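Local coordinates for uncharacterized protein YjgB (Bacillus subtilis, PDB 4YGT) that is of unknown function but is probably a secreted lipoprotein, the first structural representative of the DUF4309 family in the PepSY clan, at residues V49-F53 / Y78-Y82; F53-E57 / D67-W71; L104-P109 / Q150-V155. All coordinates share one frame; numbering follows the deposited sequence.

The N-terminal part of the chain leads into helix 46-53, whose last turn, 49-53, opens contact 1 and whose final residue, Phe53, also opens contact 2. Contact 2 closes first, when the chain comes back as strand 67-69 after a short loop. Contact 1 closes next, on strand 77-82, the antiparallel neighbour of 67-69, and so encloses the loop of contact 2. Asp67 links the two by hydrogen bonds with His50 and Tyr82. Contact 3 follows in series, its centre about 22 Å from that of contact 1. It closes a longer loop, from 104-109 to strand 152-159, which lies in the same antiparallel sheet.

Contact 1. Residues V49-F53 / Y78-Y82; sequences VHAAF and YGFSY
Val49 and Phe53, one helical turn apart, pack against Tyr78, Phe80 and Tyr82 of the strand. Val49 can be followed outward. Its CB already lies 3.6 Å from Tyr82 OH. CG1 stands anti to the backbone N (chi1 171°), and this sets it over one face of the Phe80 ring, 3.8 Å from the centroid, as a CH-pi contact. The same methyl also meets Tyr82 OH. CG2 touches Phe80 CD2 and reaches the edge of the Tyr82 ring, with 4.0 Å to Tyr82 CE1. One valine thus touches two rings, the face of Phe80 and the edge of Tyr82.

Phe53 carries the other end. Its ring presents an edge to the face of Tyr78 in an offset edge-to-face pair, with planes at 68°. The closest approach is Phe53 CE2 to Tyr78 CD2 at 3.4 Å. Toward Phe80 the meeting is oblique, with Phe53 CE1 3.6 Å from Phe80 CZ. Phe53, Tyr78 and Phe80 form an aromatic cluster. At the polar end, His50 NE2 and Tyr82 OH both hydrogen-bond Asp67 OD2.

The axes of segments 49-53 and 78-82 run nearly antiparallel, at 165°, with a closest approach of 11.3 Å. The helix thus lies against the antiparallel sheet. Ile88 of the next strand, 88-95, touches both Val49 and Phe80, while Tyr69 of edge strand 67-69 packs on the same two residues.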
# COMPACT_ATOMS: atom_id res chain seq x y z
N VAL A 49 -11.12 -10.62 -2.38
CA VAL A 49 -9.93 -10.50 -1.53
C VAL A 49 -9.73 -11.83 -0.77
O VAL A 49 -8.64 -12.39 -0.76
CB VAL A 49 -10.03 -9.27 -0.57
CG1 VAL A 49 -8.90 -9.26 0.46
CG2 VAL A 49 -10.04 -7.96 -1.36
N HIS A 50 -10.81 -12.32 -0.17
CA HIS A 50 -10.82 -13.56 0.58
C HIS A 50 -10.57 -14.74 -0.32
O HIS A 50 -9.86 -15.66 0.07
CB HIS A 50 -12.15 -13.71 1.33
CG HIS A 50 -12.22 -12.87 2.56
ND1 HIS A 50 -12.64 -13.39 3.77
CD2 HIS A 50 -11.87 -11.57 2.75
CE1 HIS A 50 -12.55 -12.40 4.64
NE2 HIS A 50 -12.10 -11.28 4.07
N ALA A 51 -11.09 -14.70 -1.56
CA ALA A 51 -10.85 -15.73 -2.56
C ALA A 51 -9.34 -15.79 -2.90
O ALA A 51 -8.76 -16.87 -2.93
CB ALA A 51 -11.67 -15.44 -3.82
N ALA A 52 -8.70 -14.63 -3.05
CA ALA A 52 -7.29 -14.53 -3.38
C ALA A 52 -6.34 -14.83 -2.22
O ALA A 52 -5.39 -15.57 -2.42
CB ALA A 52 -6.99 -13.14 -3.93
N PHE A 53 -6.58 -14.25 -1.05
CA PHE A 53 -5.69 -14.30 0.11
C PHE A 53 -6.09 -15.25 1.22
O PHE A 53 -5.27 -15.49 2.11
CB PHE A 53 -5.60 -12.90 0.71
CG PHE A 53 -4.74 -11.92 -0.05
CD1 PHE A 53 -5.26 -11.19 -1.11
CD2 PHE A 53 -3.41 -11.72 0.30
CE1 PHE A 53 -4.46 -10.28 -1.81
CE2 PHE A 53 -2.62 -10.81 -0.40
CZ PHE A 53 -3.15 -10.09 -1.46
N TYR A 78 -0.62 -7.13 3.60
CA TYR A 78 -1.64 -6.28 2.97
C TYR A 78 -2.77 -6.04 3.89
O TYR A 78 -3.07 -6.87 4.74
CB TYR A 78 -2.24 -6.85 1.67
CG TYR A 78 -1.31 -6.94 0.50
CD1 TYR A 78 -1.14 -5.86 -0.36
CD2 TYR A 78 -0.63 -8.11 0.23
CE1 TYR A 78 -0.28 -5.96 -1.46
CE2 TYR A 78 0.20 -8.22 -0.87
CZ TYR A 78 0.40 -7.15 -1.69
OH TYR A 78 1.27 -7.37 -2.72
N GLY A 79 -3.47 -4.94 3.62
CA GLY A 79 -4.68 -4.53 4.29
C GLY A 79 -5.68 -4.09 3.24
O GLY A 79 -5.31 -3.45 2.26
N PHE A 80 -6.93 -4.48 3.42
CA PHE A 80 -8.02 -4.08 2.54
C PHE A 80 -9.16 -3.53 3.35
O PHE A 80 -9.64 -4.18 4.26
CB PHE A 80 -8.50 -5.27 1.70
CG PHE A 80 -7.44 -5.85 0.80
CD1 PHE A 80 -6.56 -6.82 1.28
CD2 PHE A 80 -7.32 -5.43 -0.52
CE1 PHE A 80 -5.58 -7.36 0.45
CE2 PHE A 80 -6.33 -5.97 -1.34
CZ PHE A 80 -5.47 -6.93 -0.85
N SER A 81 -9.58 -2.31 3.06
CA SER A 81 -10.79 -1.72 3.64
C SER A 81 -11.84 -1.70 2.52
O SER A 81 -11.48 -1.75 1.34
CB SER A 81 -10.51 -0.33 4.22
OG SER A 81 -10.29 0.63 3.20
N TYR A 82 -13.12 -1.67 2.88
CA TYR A 82 -14.21 -1.73 1.91
C TYR A 82 -15.25 -0.63 2.08
O TYR A 82 -15.45 -0.13 3.20
CB TYR A 82 -14.91 -3.09 2.04
CG TYR A 82 -13.94 -4.26 2.10
CD1 TYR A 82 -13.26 -4.69 0.96
CD2 TYR A 82 -13.68 -4.92 3.30
CE1 TYR A 82 -12.34 -5.73 1.02
CE2 TYR A 82 -12.76 -5.97 3.37
CZ TYR A 82 -12.11 -6.39 2.22
OH TYR A 82 -11.23 -7.44 2.26

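Contact 2. Residues F53-E57 / D67-W71; sequences FGEPE and DLYHW. With EDO (1,2-ethanediol), chain C.
Tyr69 is sandwiched between Phe53 and Pro56 where the loop after helix 46-53 turns back along edge strand 67-69 of the antiparallel sheet. This is a helix-to-strand connection folded over a buried tyrosine. Phe53 CB sits over one ring face, 3.6 Å from the centroid. Pro56 CA lies over the opposite face at 4.0 Å from that centroid, so both make CH-pi contacts. The rings of Phe53 and Tyr69 meet only obliquely.

Tyr69 OH donates to Gly54 O at 2.7 Å, the hydroxyl lying 24° out of the carbonyl plane. Gly54 has positive phi just after the helix; at these backbone angles a CB would press on the carbonyl O of Phe53, which favours glycine. A phenylalanine in place of Tyr69 would probably keep much of the sandwich but deprive the Gly54 carbonyl of its hydroxyl partner, giving the turn more freedom to shift.

Farther along, Pro56 CB packs 3.3 Å from Leu68 O, and Pro56 CG touches the carboxylate of Asp67, whose polar partners include His50. Glu57 N makes a weak hydrogen bond to Leu68 O. The Glu57 side chain bends at chi2 (81°), which turns its carboxylate back to the strand end. A water donates to both Glu57 OE1 and His70 O and also bonds the 1,2-ethanediol, probably from the crystallisation liquor. Glu57 OE1 accepts His70 N at 2.9 Å, on its anti side and 27° out of the carboxylate plane.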
# COMPACT_ATOMS: atom_id res chain seq x y z
N PHE A 53 -6.58 -14.25 -1.05
CA PHE A 53 -5.69 -14.30 0.11
C PHE A 53 -6.09 -15.25 1.22
O PHE A 53 -5.27 -15.49 2.11
CB PHE A 53 -5.60 -12.90 0.71
CG PHE A 53 -4.74 -11.92 -0.05
CD1 PHE A 53 -5.26 -11.19 -1.11
CD2 PHE A 53 -3.41 -11.72 0.30
CE1 PHE A 53 -4.46 -10.28 -1.81
CE2 PHE A 53 -2.62 -10.81 -0.40
CZ PHE A 53 -3.15 -10.09 -1.46
N GLY A 54 -7.31 -15.76 1.20
CA GLY A 54 -7.81 -16.60 2.28
C GLY A 54 -8.39 -15.73 3.38
O GLY A 54 -8.73 -14.56 3.15
N GLU A 55 -8.50 -16.27 4.59
CA GLU A 55 -9.02 -15.53 5.74
C GLU A 55 -7.93 -14.66 6.31
O GLU A 55 -6.78 -15.10 6.33
CB GLU A 55 -9.61 -16.47 6.83
CG GLU A 55 -10.91 -17.14 6.41
CD GLU A 55 -11.97 -16.20 5.89
OE1 GLU A 55 -12.42 -15.33 6.67
OE2 GLU A 55 -12.30 -16.28 4.68
N PRO A 56 -8.28 -13.44 6.77
CA PRO A 56 -7.25 -12.54 7.32
C PRO A 56 -6.70 -12.98 8.68
O PRO A 56 -7.42 -13.55 9.50
CB PRO A 56 -7.97 -11.20 7.46
CG PRO A 56 -9.30 -11.38 6.88
CD PRO A 56 -9.61 -12.81 6.80
N GLU A 57 -5.42 -12.63 8.92
CA GLU A 57 -4.69 -12.86 10.17
C GLU A 57 -5.23 -11.94 11.25
O GLU A 57 -4.88 -12.10 12.42
CB GLU A 57 -3.18 -12.64 9.97
CG GLU A 57 -2.44 -13.88 9.49
CD GLU A 57 -2.50 -14.20 8.01
OE1 GLU A 57 -2.39 -13.27 7.18
OE2 GLU A 57 -2.56 -15.41 7.66
N ASP A 67 -9.11 -5.74 6.49
CA ASP A 67 -8.85 -7.18 6.47
C ASP A 67 -7.34 -7.25 6.40
O ASP A 67 -6.77 -6.74 5.44
CB ASP A 67 -9.54 -7.87 5.28
CG ASP A 67 -10.93 -8.37 5.58
OD1 ASP A 67 -11.30 -8.44 6.78
OD2 ASP A 67 -11.64 -8.69 4.62
N LEU A 68 -6.68 -7.71 7.48
CA LEU A 68 -5.22 -7.68 7.51
C LEU A 68 -4.56 -9.05 7.28
O LEU A 68 -4.94 -10.07 7.88
CB LEU A 68 -4.73 -7.08 8.83
CG LEU A 68 -5.04 -5.62 9.03
CD1 LEU A 68 -5.05 -5.27 10.51
CD2 LEU A 68 -4.08 -4.73 8.23
N TYR A 69 -3.60 -9.06 6.35
CA TYR A 69 -2.84 -10.23 5.94
C TYR A 69 -1.41 -9.97 6.28
O TYR A 69 -0.81 -9.02 5.79
CB TYR A 69 -3.06 -10.52 4.45
CG TYR A 69 -4.50 -10.87 4.14
CD1 TYR A 69 -4.96 -12.18 4.24
CD2 TYR A 69 -5.41 -9.89 3.74
CE1 TYR A 69 -6.28 -12.51 3.95
CE2 TYR A 69 -6.74 -10.21 3.45
CZ TYR A 69 -7.17 -11.52 3.56
OH TYR A 69 -8.46 -11.85 3.25
N HIS A 70 -0.89 -10.75 7.22
CA HIS A 70 0.46 -10.62 7.74
C HIS A 70 1.48 -10.96 6.67
O HIS A 70 1.18 -11.77 5.79
CB HIS A 70 0.62 -11.56 8.95
CG HIS A 70 1.73 -11.15 9.87
ND1 HIS A 70 3.03 -11.57 9.66
CD2 HIS A 70 1.69 -10.37 10.97
CE1 HIS A 70 3.74 -11.04 10.64
NE2 HIS A 70 2.98 -10.30 11.45
N TRP A 71 2.67 -10.37 6.74
CA TRP A 71 3.75 -10.74 5.83
C TRP A 71 4.20 -12.16 6.16
O TRP A 71 4.15 -12.58 7.32
CB TRP A 71 4.94 -9.73 5.86
CG TRP A 71 5.44 -9.32 7.22
CD1 TRP A 71 5.98 -10.12 8.18
CD2 TRP A 71 5.55 -7.97 7.71
NE1 TRP A 71 6.41 -9.37 9.25
CE2 TRP A 71 6.16 -8.04 8.99
CE3 TRP A 71 5.17 -6.70 7.20
CZ2 TRP A 71 6.39 -6.89 9.77
CZ3 TRP A 71 5.41 -5.57 7.97
CH2 TRP A 71 6.01 -5.67 9.24
C1 EDO C . -0.35 -13.23 1.89
O1 EDO C . -0.85 -12.76 3.13
C2 EDO C . 1.03 -12.65 1.61
O2 EDO C . 1.87 -12.85 2.73
O HOH W 1 -0.30 -14.16 5.41

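Contact 3. Residues L104-P109 / Q150-V155; sequences LGGVTP and QTADHV
Leu104, Val107, Ala152 and Val155 meet in a small apolar centre. Leu104 CD2 lies 3.6 Å from Val155 CG2 and 4.0 Å from Ala152 CB. Val155 has CG1 anti to its backbone N (chi1 -176°), which leaves CG2 as the branch that meets the leucine. Leu104 CD1, the other branch, rests on Asp153 O and His154 CA. Ala152 CB also packs against Val107 CB, and helix 14-27 touches Val107 through Leu19 and Val20.

Outward from here the backbone takes over. Ala152 N is shared between two carbonyls, weakly to each: Val107 O at 3.0 Å and Leu104 O at 3.4 Å. Leu104 O also accepts Val107 N and so closes the short 3-10 turn. Thr151 CG2 comes within 3.2 Å of Gly105 O. Thr108 CA makes a CA-H...O contact of 3.2 Å with Gln150 O.

At the polar edge, Pro109 CG meets Gln150 OE1 at 3.4 Å. Thr108 OG1 turns to its own helix, caps Val111 N and also bonds Glu110 OE2. Thr108 is thus the N-cap of helix 109-116; the 3-10 turn before it packs beside the bent start of strand 152-159.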
# COMPACT_ATOMS: atom_id res chain seq x y z
N LEU A 104 10.06 -1.98 1.43
CA LEU A 104 9.77 -0.72 2.14
C LEU A 104 10.89 -0.21 3.04
O LEU A 104 10.97 1.00 3.27
CB LEU A 104 8.46 -0.79 2.94
CG LEU A 104 7.17 -0.97 2.13
CD1 LEU A 104 5.96 -0.65 2.96
CD2 LEU A 104 7.16 -0.08 0.90
N GLY A 105 11.75 -1.11 3.52
CA GLY A 105 12.91 -0.77 4.34
C GLY A 105 13.90 0.09 3.59
O GLY A 105 14.63 0.89 4.19
N GLY A 106 13.91 -0.07 2.26
CA GLY A 106 14.75 0.68 1.33
C GLY A 106 14.03 1.82 0.63
O GLY A 106 14.63 2.50 -0.20
N VAL A 107 12.74 2.03 0.96
CA VAL A 107 11.92 3.09 0.36
C VAL A 107 12.01 4.32 1.24
O VAL A 107 11.36 4.41 2.29
CB VAL A 107 10.46 2.65 0.06
CG1 VAL A 107 9.63 3.80 -0.51
CG2 VAL A 107 10.45 1.46 -0.90
N THR A 108 12.84 5.27 0.80
CA THR A 108 13.13 6.54 1.47
C THR A 108 12.49 7.71 0.70
O THR A 108 12.24 7.56 -0.49
CB THR A 108 14.66 6.73 1.58
OG1 THR A 108 15.23 6.66 0.28
CG2 THR A 108 15.32 5.70 2.48
N PRO A 109 12.26 8.90 1.34
CA PRO A 109 11.69 10.04 0.59
C PRO A 109 12.57 10.52 -0.58
O PRO A 109 12.08 11.23 -1.46
CB PRO A 109 11.57 11.13 1.65
CG PRO A 109 11.51 10.40 2.95
CD PRO A 109 12.47 9.26 2.75
N GLN A 150 13.74 7.52 8.12
CA GLN A 150 13.29 7.84 6.77
C GLN A 150 12.91 6.60 5.90
O GLN A 150 13.15 6.61 4.70
CB GLN A 150 14.33 8.72 6.06
CG GLN A 150 14.49 10.12 6.69
CD GLN A 150 13.17 10.79 7.03
OE1 GLN A 150 12.35 11.13 6.15
NE2 GLN A 150 12.90 10.95 8.32
N THR A 151 12.24 5.59 6.50
CA THR A 151 11.78 4.40 5.77
C THR A 151 10.25 4.35 5.76
O THR A 151 9.61 4.90 6.68
CB THR A 151 12.37 3.09 6.35
OG1 THR A 151 11.78 2.80 7.63
CG2 THR A 151 13.90 3.10 6.42
N ALA A 152 9.67 3.74 4.70
CA ALA A 152 8.22 3.58 4.54
C ALA A 152 7.69 2.48 5.47
O ALA A 152 8.27 1.41 5.56
CB ALA A 152 7.88 3.24 3.09
N ASP A 153 6.56 2.76 6.13
CA ASP A 153 5.87 1.83 7.02
C ASP A 153 4.86 1.03 6.23
O ASP A 153 4.82 -0.19 6.36
CB ASP A 153 5.19 2.58 8.15
CG ASP A 153 6.19 3.17 9.13
OD1 ASP A 153 7.33 2.63 9.21
OD2 ASP A 153 5.86 4.16 9.79
N HIS A 154 4.07 1.73 5.40
CA HIS A 154 3.08 1.17 4.48
C HIS A 154 2.82 2.16 3.35
O HIS A 154 3.13 3.36 3.47
CB HIS A 154 1.77 0.76 5.17
CG HIS A 154 1.15 1.82 6.03
ND1 HIS A 154 0.36 2.83 5.49
CD2 HIS A 154 1.22 2.00 7.37
CE1 HIS A 154 -0.03 3.56 6.52
NE2 HIS A 154 0.46 3.09 7.66
N VAL A 155 2.32 1.64 2.24
CA VAL A 155 1.96 2.40 1.04
C VAL A 155 0.47 2.16 0.81
O VAL A 155 0.05 1.02 0.76
CB VAL A 155 2.81 1.98 -0.17
CG1 VAL A 155 2.50 2.84 -1.38
CG2 VAL A 155 4.30 2.04 0.15